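Local coordinates for secreted protein (Streptomyces lividans TK24, PDB 5LXZ) that probably works as a copper-radical oxidase of the galactose oxidase-like AA5 family, built around a Kelch beta-propeller and holding copper in this engineered form, at residues E7-N12 against Y503-S508; M242-A247 against W286-K291; L401-R406 against S433-A438. The protein carries 1 engineered substitution. All coordinates share one frame; numbering follows the deposited sequence.

Interaction 1. Residues E7-N12 against Y503-S508; sequences EYKAAN and YLYRDS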
loop_
_atom_site.group_PDB
_atom_site.type_symbol
_atom_site.label_atom_id
_atom_site.label_comp_id
_atom_site.label_asym_id
_atom_site.label_seq_id
_atom_site.Cartn_x
_atom_site.Cartn_y
_atom_site.Cartn_z
ATOM N N GLU A 7 9.607 -25.839 23.149
ATOM C CA GLU A 7 10.629 -26.030 22.131
ATOM C C GLU A 7 10.179 -25.511 20.740
ATOM O O GLU A 7 10.965 -24.820 20.044
ATOM C CB GLU A 7 11.083 -27.509 22.060
ATOM C CG GLU A 7 9.991 -28.576 21.837
ATOM C CD GLU A 7 9.300 -29.118 23.108
ATOM O OE1 GLU A 7 9.273 -28.440 24.189
ATOM O OE2 GLU A 7 8.750 -30.248 23.001
ATOM N N TYR A 8 8.940 -25.822 20.386
ATOM C CA TYR A 8 8.388 -25.405 19.098
ATOM C C TYR A 8 8.323 -23.867 19.048
ATOM O O TYR A 8 8.751 -23.235 18.059
ATOM C CB TYR A 8 7.016 -26.006 18.880
ATOM C CG TYR A 8 6.466 -25.696 17.517
ATOM C CD1 TYR A 8 6.696 -26.515 16.440
ATOM C CD2 TYR A 8 5.746 -24.520 17.314
ATOM C CE1 TYR A 8 6.192 -26.199 15.185
ATOM C CE2 TYR A 8 5.236 -24.210 16.080
ATOM C CZ TYR A 8 5.492 -25.010 15.022
ATOM O OH TYR A 8 5.013 -24.709 13.774
ATOM N N LYS A 9 7.803 -23.271 20.115
ATOM C CA LYS A 9 7.665 -21.807 20.173
ATOM C C LYS A 9 9.011 -21.120 20.162
ATOM O O LYS A 9 9.201 -20.055 19.545
ATOM C CB LYS A 9 6.842 -21.391 21.380
ATOM C CG LYS A 9 5.406 -21.877 21.260
ATOM C CD LYS A 9 4.501 -21.410 22.373
ATOM C CE LYS A 9 5.011 -21.880 23.727
ATOM N NZ LYS A 9 3.979 -21.770 24.802
ATOM N N ALA A 10 9.989 -21.704 20.843
ATOM C CA ALA A 10 11.345 -21.117 20.815
ATOM C C ALA A 10 11.965 -21.061 19.419
ATOM O O ALA A 10 12.791 -20.166 19.147
ATOM C CB ALA A 10 12.277 -21.884 21.749
ATOM N N ALA A 11 11.563 -21.975 18.545
ATOM C CA ALA A 11 12.054 -22.031 17.185
ATOM C C ALA A 11 11.128 -21.252 16.216
ATOM O O ALA A 11 11.609 -20.695 15.239
ATOM C CB ALA A 11 12.189 -23.454 16.738
ATOM N N ASN A 12 9.824 -21.210 16.505
ATOM C CA ASN A 12 8.832 -20.817 15.486
ATOM C C ASN A 12 7.922 -19.673 15.877
ATOM O O ASN A 12 7.161 -19.211 15.040
ATOM C CB ASN A 12 7.993 -22.029 15.107
ATOM C CG ASN A 12 8.816 -23.079 14.445
ATOM O OD1 ASN A 12 9.373 -22.847 13.384
ATOM N ND2 ASN A 12 8.959 -24.242 15.092
ATOM N N TYR A 503 12.000 -14.828 19.233
ATOM C CA TYR A 503 12.838 -14.069 20.166
ATOM C C TYR A 503 12.192 -13.720 21.496
ATOM O O TYR A 503 12.906 -13.284 22.421
ATOM C CB TYR A 503 13.488 -12.849 19.479
ATOM C CG TYR A 503 12.583 -11.780 18.843
ATOM C CD1 TYR A 503 11.453 -11.321 19.478
ATOM C CD2 TYR A 503 12.927 -11.205 17.644
ATOM C CE1 TYR A 503 10.644 -10.348 18.923
ATOM C CE2 TYR A 503 12.129 -10.209 17.072
ATOM C CZ TYR A 503 10.999 -9.793 17.720
ATOM O OH TYR A 503 10.207 -8.807 17.141
ATOM N N LEU A 504 10.878 -13.910 21.631
ATOM C CA LEU A 504 10.233 -13.729 22.908
ATOM C C LEU A 504 10.023 -15.031 23.671
ATOM O O LEU A 504 9.441 -14.991 24.755
ATOM C CB LEU A 504 8.935 -12.996 22.752
ATOM C CG LEU A 504 9.095 -11.566 22.205
ATOM C CD1 LEU A 504 7.795 -10.823 22.303
ATOM C CD2 LEU A 504 10.223 -10.773 22.862
ATOM N N TYR A 505 10.527 -16.125 23.127
ATOM C CA TYR A 505 10.459 -17.487 23.756
ATOM C C TYR A 505 11.818 -18.014 24.125
ATOM O O TYR A 505 12.086 -19.226 24.007
ATOM C CB TYR A 505 9.758 -18.445 22.801
ATOM C CG TYR A 505 8.299 -18.173 22.696
ATOM C CD1 TYR A 505 7.425 -18.509 23.748
ATOM C CD2 TYR A 505 7.739 -17.551 21.564
ATOM C CE1 TYR A 505 6.081 -18.247 23.681
ATOM C CE2 TYR A 505 6.377 -17.318 21.482
ATOM C CZ TYR A 505 5.539 -17.637 22.551
ATOM O OH TYR A 505 4.182 -17.412 22.540
ATOM N N ARG A 506 12.651 -17.096 24.595
ATOM C CA ARG A 506 14.078 -17.302 24.809
ATOM C C ARG A 506 14.368 -16.867 26.253
ATOM O O ARG A 506 13.490 -16.978 27.116
ATOM C CB ARG A 506 14.862 -16.509 23.742
ATOM C CG ARG A 506 15.493 -17.413 22.702
ATOM C CD ARG A 506 15.145 -16.966 21.299
ATOM N NE ARG A 506 15.070 -18.070 20.347
ATOM C CZ ARG A 506 15.098 -17.891 19.035
ATOM N NH1 ARG A 506 15.193 -16.652 18.556
ATOM N NH2 ARG A 506 15.034 -18.926 18.200
ATOM N N ASP A 507 15.589 -16.414 26.528
ATOM C CA ASP A 507 15.938 -15.784 27.809
ATOM C C ASP A 507 15.245 -14.424 27.996
ATOM O O ASP A 507 14.696 -13.822 27.046
ATOM C CB ASP A 507 17.463 -15.640 27.944
ATOM C CG ASP A 507 18.169 -16.981 28.130
ATOM O OD1 ASP A 507 18.312 -17.732 27.143
ATOM O OD2 ASP A 507 18.597 -17.287 29.265
ATOM N N SER A 508 15.286 -13.928 29.226
ATOM C CA SER A 508 14.708 -12.647 29.571
ATOM C C SER A 508 15.213 -11.550 28.651
ATOM O O SER A 508 16.342 -11.563 28.173
ATOM C CB SER A 508 15.025 -12.289 31.015
ATOM O OG SER A 508 14.584 -13.337 31.859
HETATM O O HOH W 1 2.903 -18.761 24.787
HETATM O O HOH W 2 14.097 -19.022 15.119
#

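Interaction 2. Residues M242-A247 against W286-K291; sequences MHEARA and WTYTDK. Engineered in segment 242-247: A247 (natural residue Trp). With EDO (1,2-ethanediol), chain O.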
loop_
_atom_site.group_PDB
_atom_site.type_symbol
_atom_site.label_atom_id
_atom_site.label_comp_id
_atom_site.label_asym_id
_atom_site.label_seq_id
_atom_site.Cartn_x
_atom_site.Cartn_y
_atom_site.Cartn_z
ATOM N N MET A 242 -6.635 17.843 -1.457
ATOM C CA MET A 242 -5.795 17.785 -2.628
ATOM C C MET A 242 -6.471 18.470 -3.824
ATOM O O MET A 242 -7.699 18.611 -3.872
ATOM C CB MET A 242 -5.498 16.330 -3.015
ATOM C CG MET A 242 -4.689 15.637 -1.976
ATOM S SD MET A 242 -4.307 13.929 -2.418
ATOM C CE MET A 242 -5.946 13.228 -2.495
ATOM N N HIS A 243 -5.661 18.890 -4.786
ATOM C CA HIS A 243 -6.212 19.361 -6.056
ATOM C C HIS A 243 -6.897 18.249 -6.825
ATOM O O HIS A 243 -7.961 18.438 -7.411
ATOM C CB HIS A 243 -5.111 19.990 -6.882
ATOM C CG HIS A 243 -4.516 21.200 -6.247
ATOM N ND1 HIS A 243 -5.065 22.453 -6.401
ATOM C CD2 HIS A 243 -3.458 21.350 -5.428
ATOM C CE1 HIS A 243 -4.353 23.322 -5.707
ATOM N NE2 HIS A 243 -3.366 22.682 -5.120
ATOM N N GLU A 244 -6.262 17.070 -6.854
ATOM C CA GLU A 244 -6.793 15.909 -7.539
ATOM C C GLU A 244 -7.562 14.995 -6.605
ATOM O O GLU A 244 -7.146 14.752 -5.483
ATOM C CB GLU A 244 -5.668 15.102 -8.159
ATOM C CG GLU A 244 -4.854 15.842 -9.196
ATOM C CD GLU A 244 -5.624 16.097 -10.484
ATOM O OE1 GLU A 244 -6.414 15.215 -10.907
ATOM O OE2 GLU A 244 -5.414 17.173 -11.111
ATOM N N ALA A 245 -8.687 14.474 -7.080
ATOM C CA ALA A 245 -9.376 13.377 -6.425
ATOM C C ALA A 245 -8.543 12.120 -6.660
ATOM O O ALA A 245 -8.072 11.896 -7.778
ATOM C CB ALA A 245 -10.750 13.220 -7.015
ATOM N N ARG A 246 -8.330 11.338 -5.599
ATOM C CA ARG A 246 -7.477 10.159 -5.690
ATOM C C ARG A 246 -7.998 9.049 -4.804
ATOM O O ARG A 246 -7.985 9.170 -3.595
ATOM C CB ARG A 246 -6.032 10.471 -5.277
ATOM C CG ARG A 246 -5.383 11.665 -5.977
ATOM C CD ARG A 246 -4.004 11.878 -5.335
ATOM N NE ARG A 246 -3.429 13.113 -5.816
ATOM C CZ ARG A 246 -2.681 13.245 -6.916
ATOM N NH1 ARG A 246 -2.306 12.222 -7.638
ATOM N NH2 ARG A 246 -2.247 14.441 -7.309
ATOM N N ALA A 247 -8.451 7.964 -5.427
ATOM C CA ALA A 247 -8.589 6.679 -4.771
ATOM C C ALA A 247 -7.316 5.916 -5.019
ATOM O O ALA A 247 -6.914 5.711 -6.167
ATOM C CB ALA A 247 -9.776 5.869 -5.302
ATOM N N TRP A 286 -1.549 22.060 -0.358
ATOM C CA TRP A 286 -1.040 21.256 -1.477
ATOM C C TRP A 286 -0.667 22.112 -2.699
ATOM O O TRP A 286 -1.358 23.075 -3.013
ATOM C CB TRP A 286 -2.077 20.264 -1.932
ATOM C CG TRP A 286 -2.519 19.285 -0.909
ATOM C CD1 TRP A 286 -3.557 19.440 0.006
ATOM C CD2 TRP A 286 -2.000 17.972 -0.703
ATOM N NE1 TRP A 286 -3.679 18.291 0.765
ATOM C CE2 TRP A 286 -2.738 17.388 0.356
ATOM C CE3 TRP A 286 -0.967 17.227 -1.299
ATOM C CZ2 TRP A 286 -2.463 16.110 0.829
ATOM C CZ3 TRP A 286 -0.738 15.952 -0.865
ATOM C CH2 TRP A 286 -1.484 15.404 0.170
ATOM N N THR A 287 0.393 21.722 -3.394
ATOM C CA THR A 287 0.890 22.407 -4.579
ATOM C C THR A 287 1.195 21.345 -5.632
ATOM O O THR A 287 1.906 20.393 -5.304
ATOM C CB THR A 287 2.184 23.188 -4.263
ATOM O OG1 THR A 287 2.010 23.978 -3.078
ATOM C CG2 THR A 287 2.604 24.076 -5.447
ATOM N N TYR A 288 0.761 21.528 -6.850
ATOM C CA TYR A 288 1.161 20.640 -7.928
ATOM C C TYR A 288 2.653 20.673 -8.171
ATOM O O TYR A 288 3.290 21.727 -8.056
ATOM C CB TYR A 288 0.501 20.978 -9.237
ATOM C CG TYR A 288 -0.908 20.580 -9.416
ATOM C CD1 TYR A 288 -1.255 19.267 -9.638
ATOM C CD2 TYR A 288 -1.914 21.515 -9.421
ATOM C CE1 TYR A 288 -2.559 18.889 -9.816
ATOM C CE2 TYR A 288 -3.237 21.155 -9.679
ATOM C CZ TYR A 288 -3.558 19.845 -9.890
ATOM O OH TYR A 288 -4.860 19.483 -10.095
ATOM N N THR A 289 3.237 19.515 -8.489
ATOM C CA THR A 289 4.562 19.487 -9.102
ATOM C C THR A 289 4.425 19.997 -10.536
ATOM O O THR A 289 3.318 20.113 -11.075
ATOM C CB THR A 289 5.170 18.096 -9.095
ATOM O OG1 THR A 289 4.308 17.200 -9.787
ATOM C CG2 THR A 289 5.376 17.620 -7.654
ATOM N N ASP A 290 5.555 20.338 -11.132
ATOM C CA ASP A 290 5.525 20.979 -12.446
ATOM C C ASP A 290 5.259 20.057 -13.601
ATOM O O ASP A 290 4.647 20.478 -14.592
ATOM C CB ASP A 290 6.845 21.680 -12.707
ATOM C CG ASP A 290 7.083 22.840 -11.771
ATOM O OD1 ASP A 290 6.116 23.331 -11.126
ATOM O OD2 ASP A 290 8.287 23.197 -11.687
ATOM N N LYS A 291 5.818 18.852 -13.542
ATOM C CA LYS A 291 5.858 17.953 -14.676
ATOM C C LYS A 291 5.128 16.655 -14.350
ATOM O O LYS A 291 5.006 16.258 -13.203
ATOM C CB LYS A 291 7.282 17.635 -15.062
ATOM C CG LYS A 291 8.072 18.846 -15.552
ATOM C CD LYS A 291 9.528 18.475 -15.759
ATOM C CE LYS A 291 10.386 19.652 -16.213
ATOM N NZ LYS A 291 11.811 19.244 -16.240
HETATM C C1 EDO O . 9.065 18.778 -11.180
HETATM O O1 EDO O . 7.910 18.127 -11.662
HETATM C C2 EDO O . 8.821 19.159 -9.729
HETATM O O2 EDO O . 7.908 20.268 -9.531
#

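Interaction 3. Residues L401-R406 against S433-A438; sequences LEKGTR and SNILQA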
loop_
_atom_site.group_PDB
_atom_site.type_symbol
_atom_site.label_atom_id
_atom_site.label_comp_id
_atom_site.label_asym_id
_atom_site.label_seq_id
_atom_site.Cartn_x
_atom_site.Cartn_y
_atom_site.Cartn_z
ATOM N N LEU A 401 9.873 -18.165 -2.123
ATOM C CA LEU A 401 8.779 -18.765 -1.399
ATOM C C LEU A 401 8.489 -20.128 -2.018
ATOM O O LEU A 401 9.019 -20.460 -3.096
ATOM C CB LEU A 401 7.550 -17.877 -1.508
ATOM C CG LEU A 401 7.742 -16.447 -1.009
ATOM C CD1 LEU A 401 6.614 -15.550 -1.483
ATOM C CD2 LEU A 401 7.859 -16.408 0.498
ATOM N N GLU A 402 7.648 -20.906 -1.373
ATOM C CA GLU A 402 7.251 -22.212 -1.918
ATOM C C GLU A 402 6.255 -22.060 -3.062
ATOM O O GLU A 402 6.332 -22.809 -4.026
ATOM C CB GLU A 402 6.703 -23.158 -0.831
ATOM C CG GLU A 402 6.247 -24.521 -1.365
ATOM C CD GLU A 402 5.425 -25.362 -0.411
ATOM O OE1 GLU A 402 5.028 -24.894 0.657
ATOM O OE2 GLU A 402 5.179 -26.558 -0.759
ATOM N N LYS A 403 5.329 -21.114 -2.971
ATOM C CA LYS A 403 4.225 -20.975 -3.898
ATOM C C LYS A 403 4.183 -19.539 -4.363
ATOM O O LYS A 403 4.613 -18.668 -3.645
ATOM C CB LYS A 403 2.910 -21.267 -3.167
ATOM C CG LYS A 403 2.817 -22.716 -2.706
ATOM C CD LYS A 403 1.618 -22.910 -1.821
ATOM C CE LYS A 403 1.614 -24.337 -1.300
ATOM N NZ LYS A 403 0.369 -24.637 -0.573
ATOM N N GLY A 404 3.631 -19.326 -5.535
ATOM C CA GLY A 404 3.361 -17.982 -5.987
ATOM C C GLY A 404 2.424 -17.327 -4.994
ATOM O O GLY A 404 1.440 -17.902 -4.561
ATOM N N THR A 405 2.734 -16.084 -4.660
ATOM C CA THR A 405 2.066 -15.401 -3.537
ATOM C C THR A 405 1.732 -13.960 -3.870
ATOM O O THR A 405 2.670 -13.144 -3.915
ATOM C CB THR A 405 2.990 -15.412 -2.303
ATOM O OG1 THR A 405 3.387 -16.767 -1.996
ATOM C CG2 THR A 405 2.291 -14.859 -1.087
ATOM N N ARG A 406 0.448 -13.653 -4.074
ATOM C CA ARG A 406 -0.046 -12.279 -4.041
ATOM C C ARG A 406 -0.223 -11.820 -2.597
ATOM O O ARG A 406 -0.558 -12.601 -1.713
ATOM C CB ARG A 406 -1.412 -12.156 -4.704
ATOM C CG ARG A 406 -1.465 -12.338 -6.198
ATOM C CD ARG A 406 -2.880 -12.224 -6.631
ATOM N NE ARG A 406 -3.054 -12.196 -8.070
ATOM C CZ ARG A 406 -2.980 -11.102 -8.838
ATOM N NH1 ARG A 406 -2.606 -9.915 -8.334
ATOM N NH2 ARG A 406 -3.257 -11.170 -10.122
ATOM N N SER A 433 -7.368 -20.007 -1.939
ATOM C CA SER A 433 -5.938 -20.054 -2.152
ATOM C C SER A 433 -5.071 -19.285 -1.144
ATOM O O SER A 433 -3.896 -19.086 -1.399
ATOM C CB SER A 433 -5.602 -19.615 -3.572
ATOM O OG SER A 433 -5.999 -18.267 -3.785
ATOM N N ASN A 434 -5.640 -18.916 -0.003
ATOM C CA ASN A 434 -4.808 -18.340 1.068
ATOM C C ASN A 434 -3.680 -19.286 1.437
ATOM O O ASN A 434 -3.856 -20.503 1.486
ATOM C CB ASN A 434 -5.624 -18.051 2.311
ATOM C CG ASN A 434 -6.494 -16.845 2.179
ATOM O OD1 ASN A 434 -6.199 -15.943 1.401
ATOM N ND2 ASN A 434 -7.548 -16.792 2.975
ATOM N N ILE A 435 -2.502 -18.720 1.622
ATOM C CA ILE A 435 -1.287 -19.449 1.962
ATOM C C ILE A 435 -1.044 -19.223 3.445
ATOM O O ILE A 435 -0.622 -18.133 3.846
ATOM C CB ILE A 435 -0.104 -18.981 1.127
ATOM C CG1 ILE A 435 -0.386 -19.202 -0.355
ATOM C CG2 ILE A 435 1.166 -19.704 1.544
ATOM C CD1 ILE A 435 0.559 -18.419 -1.270
ATOM N N LEU A 436 -1.246 -20.247 4.255
ATOM C CA LEU A 436 -1.057 -20.082 5.703
ATOM C C LEU A 436 0.381 -20.509 6.046
ATOM O O LEU A 436 0.650 -21.546 6.674
ATOM C CB LEU A 436 -2.161 -20.767 6.539
ATOM C CG LEU A 436 -3.473 -19.964 6.655
ATOM C CD1 LEU A 436 -4.178 -19.787 5.319
ATOM C CD2 LEU A 436 -4.466 -20.585 7.628
ATOM N N GLN A 437 1.327 -19.675 5.621
ATOM C CA GLN A 437 2.750 -19.870 5.845
ATOM C C GLN A 437 3.380 -18.569 6.235
ATOM O O GLN A 437 2.942 -17.507 5.745
ATOM C CB GLN A 437 3.493 -20.369 4.621
ATOM C CG GLN A 437 3.002 -21.699 4.115
ATOM C CD GLN A 437 3.749 -22.173 2.895
ATOM O OE1 GLN A 437 4.604 -21.489 2.339
ATOM N NE2 GLN A 437 3.386 -23.373 2.439
ATOM N N ALA A 438 4.324 -18.626 7.139
ATOM C CA ALA A 438 5.129 -17.485 7.538
ATOM C C ALA A 438 6.593 -17.843 7.538
ATOM O O ALA A 438 6.957 -18.986 7.892
ATOM C CB ALA A 438 4.727 -16.976 8.911
HETATM O O HOH W 3 5.081 -20.175 -0.068
#

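Interaction 1. Residues E7-N12 against Y503-S508
K9 lays its aliphatic chain over one face of the Y505 ring. K9 CB stands 3.7 Å from the ring centroid and 9° off the ring normal, a CH-pi contact nearly above the centre. Further out, K9 CD is 3.8 Å from Y505 CE1. The lysine chain is extended at chi2 and then bends at chi3 (-59°), a turn that keeps CE close to the same ring carbon instead of leading it straight off the ring. The two polar ends do not meet directly: one water accepts from K9 NZ at 3.2 Å and lies 2.9 Å from Y505 OH, near the ring plane at its phenol edge.

Helix 6-12 leads into strand 14-18, the N-terminal strand that pairs with 496-500 and so completes the last propeller blade, while 503-508 belongs to the loop that leaves 496-500. The contact thus sets the helix before strand 14-18 against the loop leaving its partner. Both K9 and Y505 also touch K14, and N12 O accepts a hydrogen bond from Y499 OH.

Beside the ring each backbone meets a side chain of the other: K9 O lies 3.5 Å from Y505 CD2, and A10 CB 3.5 Å from Y505 O. R506 is modelled in two conformers; in one of them NH2 reaches a second water, which donates to A11 O at 3.0 Å, a doubtful bridge, as it depends on that conformer.

Interaction 2. Residues M242-A247 against W286-K291
M242 and W286 form the tightly packed half of a contact between an inter-blade loop and the edge strand 285-288 of a Kelch propeller blade. M242 CG sits 3.6 Å from the centroid of the six-membered ring of W286, over its face in a CH-pi contact, and M242 SD follows over the same ring at 4.3 Å from the centroid, giving a Met-aromatic contact. An extended chi2 (-179°) carries SD from above CE2 on toward CH2. This half is buried: S261 and A94 touch both residues, and W286 NE1 is satisfied by D240 O.

The other half lies toward solvent, H243 exposed and E244 and Y288 partly so, and is held by hydrogen bonds and one offset stack. H243 NE2 donates to W286 O at 2.9 Å; the carbonyl lies close to the imidazole plane, but the donor stands 62° out of the carbonyl plane. H243 stacks on Y288, centroids 4.8 Å apart and planes at 28°. Y288 OH passes H243 CB at 3.3 Å and donates to E244 OE2 on the anti side of the carboxylate, somewhat out of its plane, at 2.6 Å. The loop backbone is held from elsewhere, since E277 accepts from H243 N and E244 N and makes a salt bridge with R246. Beyond R246 come the engineered A247, natively Trp, and the copper ligand Y248.

Further along, D290 and K291 no longer meet the 242-247 loop; there an ethanediol, probably from the crystallisation liquor, takes D290 N on its O2 at 2.8 Å and K291 N on its O1 at 2.9 Å.

Interaction 3. Residues L401-R406 against S433-A438
Where the chain crosses from one propeller blade to the next, E402 and Q437 join the connecting loop to the approach of strand 438-442. Q437 NE2 donates to E402 OE1 at 2.9 Å with an N-H...O angle of 154°, reaching the oxygen nearly head-on along its C-O bond. Carboxylate and amide planes are only 13° apart, so the two flat groups are almost coplanar. E402 is fully extended, with CG opposite its own N (chi1 179°), which carries the carboxylate out to the amide. A water that donates to Q437 OE1 at 2.8 Å and accepts from K403 N at 3.1 Å adds a second link, and R439 NH2 also bonds to that amide oxygen.

The loop 401-406 links strand 395-397 of one blade to strand 409-412 of the following one, whose sheet also includes 438-442. L436 is the centre of an inverse gamma turn, with a weak bond from Q437 N to I435 O; on either side of it, I435 and Q437 both direct CB toward the loop.

I435 brings an apolar side chain: its CD1 enters the bend of the loop, 3.4 Å from both oxygens T405 OG1 and G404 O, with the carbons T405 CG2 and K403 CB further off. T405 OG1 is already engaged, donating to K403 O at 2.8 Å from above the carbonyl plane. T405 is buried, and its backbone is hydrogen-bonded to G370 and S380.

In the fold
From the N terminus, helix 6-12 opens interaction 1, which closes only at 503-508, so the propeller strands and the inserted beta-barrel domain all lie in the loop between. Interactions 2 and 3 are nested inside it, one after the other: 242-247 meets 286-291 before 401-406 meets 433-438, and they do not cross. Each of these two joins an inter-blade connection to the blade that follows it, whereas interaction 1 brings the N-terminal helix to the chain leaving the last blade. None of the three touches another. Interactions 1 and 3 are nearest, about 7 Å between closest atoms, while interaction 2 lies across the chain's centre from both, its own centre about 48 Å from that of interaction 1.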